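Local coordinates for protein of unknown function with a cupin-like fold (Ralstonia eutropha, PDB 3CJX) that is of unknown function but adopts a cupin-like fold and belongs to the ChrR-like cupin family, at residues A[45-50]-A[109-114]. Sequence-based numbering, arbitrary orientation.
Sequences VMRASF and QTEVIF
The F114 ring swings across to strand 45-50 and lies against the side chain of M46, modelled as selenomethionine: CB of M46 stands over the ring face, off-centre, at 4.2 Å from the centroid, and its CG lies 3.8 Å from F114 CZ. With CG between the backbone N and the carbonyl carbon (chi1 65°), F114 is turned back over the partner strand, and its CE2 edge comes up to the A48 methyl. On the same face V112 continues the apolar row. Its CG2 sits 3.7 Å from A48 CB and equally close to F50 CE2, in the plane of that ring. Beneath these side chains 45-50 and 110-114 run antiparallel as neighbouring central strands of one sheet of the cupin-like β-sandwich, with 30-38 beyond the first and 65-71 beyond the second. Backbone N-H...O pairs tie M46 to F114, A48 to V112 and F50 to T110, the last with F50 N to T110 O at 2.8 Å and nearly straight. F50 and V112 face the second sheet, where the F50 ring meets F100 and V112 touches W74; a bound glycerol lies near F50. The opposite face holds a polar chain beside I113. R47, bent at chi2 and chi3, reaches diagonally to E111, the pair partner of S49, bringing NH1 3.1 Å from E111 OE1 in a salt bridge, with guanidinium and carboxylate planes 85° apart. NH1 also donates to V112 O, from the carbonyl face opposite A48 N, so that oxygen is gripped twice. E111 OE2 accepts from S49 OG at 2.7 Å, the hydroxyl approaching from above the carboxylate plane. S49 OG in turn accepts from Q109 NE2 at 3.0 Å, almost straight and in the amide plane.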
loop_
_atom_site.group_PDB
_atom_site.type_symbol
_atom_site.label_atom_id
_atom_site.label_comp_id
_atom_site.label_asym_id
_atom_site.label_seq_id
_atom_site.Cartn_x
_atom_site.Cartn_y
_atom_site.Cartn_z
ATOM N N VAL A 45 -1.865 -6.791 -0.576
ATOM C CA VAL A 45 -2.246 -6.585 0.800
ATOM C C VAL A 45 -0.969 -6.088 1.463
ATOM O O VAL A 45 0.024 -6.802 1.476
ATOM C CB VAL A 45 -2.781 -7.874 1.437
ATOM C CG1 VAL A 45 -3.231 -7.612 2.890
ATOM C CG2 VAL A 45 -3.913 -8.433 0.598
HETATM N N MSE A 46 -0.982 -4.856 1.970
HETATM C CA MSE A 46 0.215 -4.246 2.553
HETATM C C MSE A 46 -0.037 -3.546 3.879
HETATM O O MSE A 46 -1.155 -3.176 4.202
HETATM C CB MSE A 46 0.716 -3.124 1.645
HETATM C CG MSE A 46 0.717 -3.356 0.139
HETATM SE SE MSE A 46 2.151 -4.500 -0.462
HETATM C CE MSE A 46 1.373 -6.233 -0.503
ATOM N N ARG A 47 1.037 -3.331 4.614
ATOM C CA ARG A 47 1.041 -2.512 5.813
ATOM C C ARG A 47 1.829 -1.290 5.407
ATOM O O ARG A 47 2.921 -1.442 4.842
ATOM C CB ARG A 47 1.772 -3.203 6.955
ATOM C CG ARG A 47 0.922 -4.076 7.802
ATOM C CD ARG A 47 0.242 -3.385 8.976
ATOM N NE ARG A 47 1.146 -2.885 10.011
ATOM C CZ ARG A 47 1.485 -1.611 10.215
ATOM N NH1 ARG A 47 1.009 -0.630 9.458
ATOM N NH2 ARG A 47 2.306 -1.305 11.213
ATOM N N ALA A 48 1.281 -0.095 5.649
ATOM C CA ALA A 48 1.990 1.160 5.359
ATOM C C ALA A 48 2.200 1.939 6.661
ATOM O O ALA A 48 1.400 1.834 7.588
ATOM C CB ALA A 48 1.226 2.004 4.349
ATOM N N SER A 49 3.297 2.685 6.732
ATOM C CA SER A 49 3.620 3.525 7.885
ATOM C C SER A 49 3.924 4.920 7.338
ATOM O O SER A 49 4.939 5.138 6.687
ATOM C CB SER A 49 4.798 2.968 8.677
ATOM O OG SER A 49 5.000 3.714 9.861
ATOM N N PHE A 50 3.010 5.852 7.593
ATOM C CA PHE A 50 3.119 7.193 7.062
ATOM C C PHE A 50 3.601 8.241 8.049
ATOM O O PHE A 50 3.139 8.303 9.187
ATOM C CB PHE A 50 1.776 7.632 6.542
ATOM C CG PHE A 50 1.255 6.792 5.428
ATOM C CD1 PHE A 50 1.647 7.037 4.126
ATOM C CD2 PHE A 50 0.328 5.810 5.672
ATOM C CE1 PHE A 50 1.148 6.297 3.096
ATOM C CE2 PHE A 50 -0.179 5.050 4.640
ATOM C CZ PHE A 50 0.232 5.295 3.347
ATOM N N GLN A 109 3.621 8.326 13.592
ATOM C CA GLN A 109 3.336 7.630 12.372
ATOM C C GLN A 109 1.884 7.259 12.327
ATOM O O GLN A 109 1.262 7.028 13.361
ATOM C CB GLN A 109 4.165 6.348 12.278
ATOM C CG GLN A 109 5.662 6.569 12.210
ATOM C CD GLN A 109 6.080 7.227 10.941
ATOM O OE1 GLN A 109 6.522 8.363 10.942
ATOM N NE2 GLN A 109 5.883 6.533 9.827
ATOM N N THR A 110 1.356 7.203 11.115
ATOM C CA THR A 110 0.007 6.774 10.861
ATOM C C THR A 110 0.194 5.395 10.261
ATOM O O THR A 110 0.865 5.245 9.237
ATOM C CB THR A 110 -0.703 7.741 9.908
ATOM O OG1 THR A 110 -0.899 9.001 10.575
ATOM C CG2 THR A 110 -2.041 7.193 9.472
ATOM N N GLU A 111 -0.378 4.389 10.914
ATOM C CA GLU A 111 -0.229 2.993 10.513
ATOM C C GLU A 111 -1.501 2.409 9.901
ATOM O O GLU A 111 -2.562 2.396 10.556
ATOM C CB GLU A 111 0.138 2.154 11.750
ATOM C CG GLU A 111 1.426 2.563 12.473
ATOM C CD GLU A 111 2.683 2.339 11.648
ATOM O OE1 GLU A 111 2.597 1.781 10.545
ATOM O OE2 GLU A 111 3.778 2.710 12.105
ATOM N N VAL A 112 -1.415 1.889 8.676
ATOM C CA VAL A 112 -2.608 1.296 8.050
ATOM C C VAL A 112 -2.349 -0.086 7.472
ATOM O O VAL A 112 -1.210 -0.472 7.227
ATOM C CB VAL A 112 -3.162 2.177 6.925
ATOM C CG1 VAL A 112 -3.418 3.598 7.424
ATOM C CG2 VAL A 112 -2.197 2.197 5.778
ATOM N N ILE A 113 -3.408 -0.851 7.306
ATOM C CA ILE A 113 -3.302 -2.115 6.590
ATOM C C ILE A 113 -4.342 -1.997 5.500
ATOM O O ILE A 113 -5.474 -1.604 5.757
ATOM C CB ILE A 113 -3.547 -3.378 7.463
ATOM C CG1 ILE A 113 -3.321 -4.636 6.623
ATOM C CG2 ILE A 113 -4.965 -3.402 8.064
ATOM C CD1 ILE A 113 -3.466 -5.914 7.401
ATOM N N PHE A 114 -3.968 -2.275 4.270
ATOM C CA PHE A 114 -4.956 -2.186 3.219
ATOM C C PHE A 114 -4.856 -3.273 2.210
ATOM O O PHE A 114 -3.817 -3.902 2.047
ATOM C CB PHE A 114 -4.896 -0.842 2.501
ATOM C CG PHE A 114 -3.625 -0.607 1.758
ATOM C CD1 PHE A 114 -3.489 -1.024 0.436
ATOM C CD2 PHE A 114 -2.575 0.045 2.369
ATOM C CE1 PHE A 114 -2.309 -0.818 -0.253
ATOM C CE2 PHE A 114 -1.398 0.278 1.692
ATOM C CZ PHE A 114 -1.261 -0.158 0.371
HETATM O O HOH W 1 7.375 7.129 6.997
HETATM O O HOH W 2 1.364 10.224 10.413
#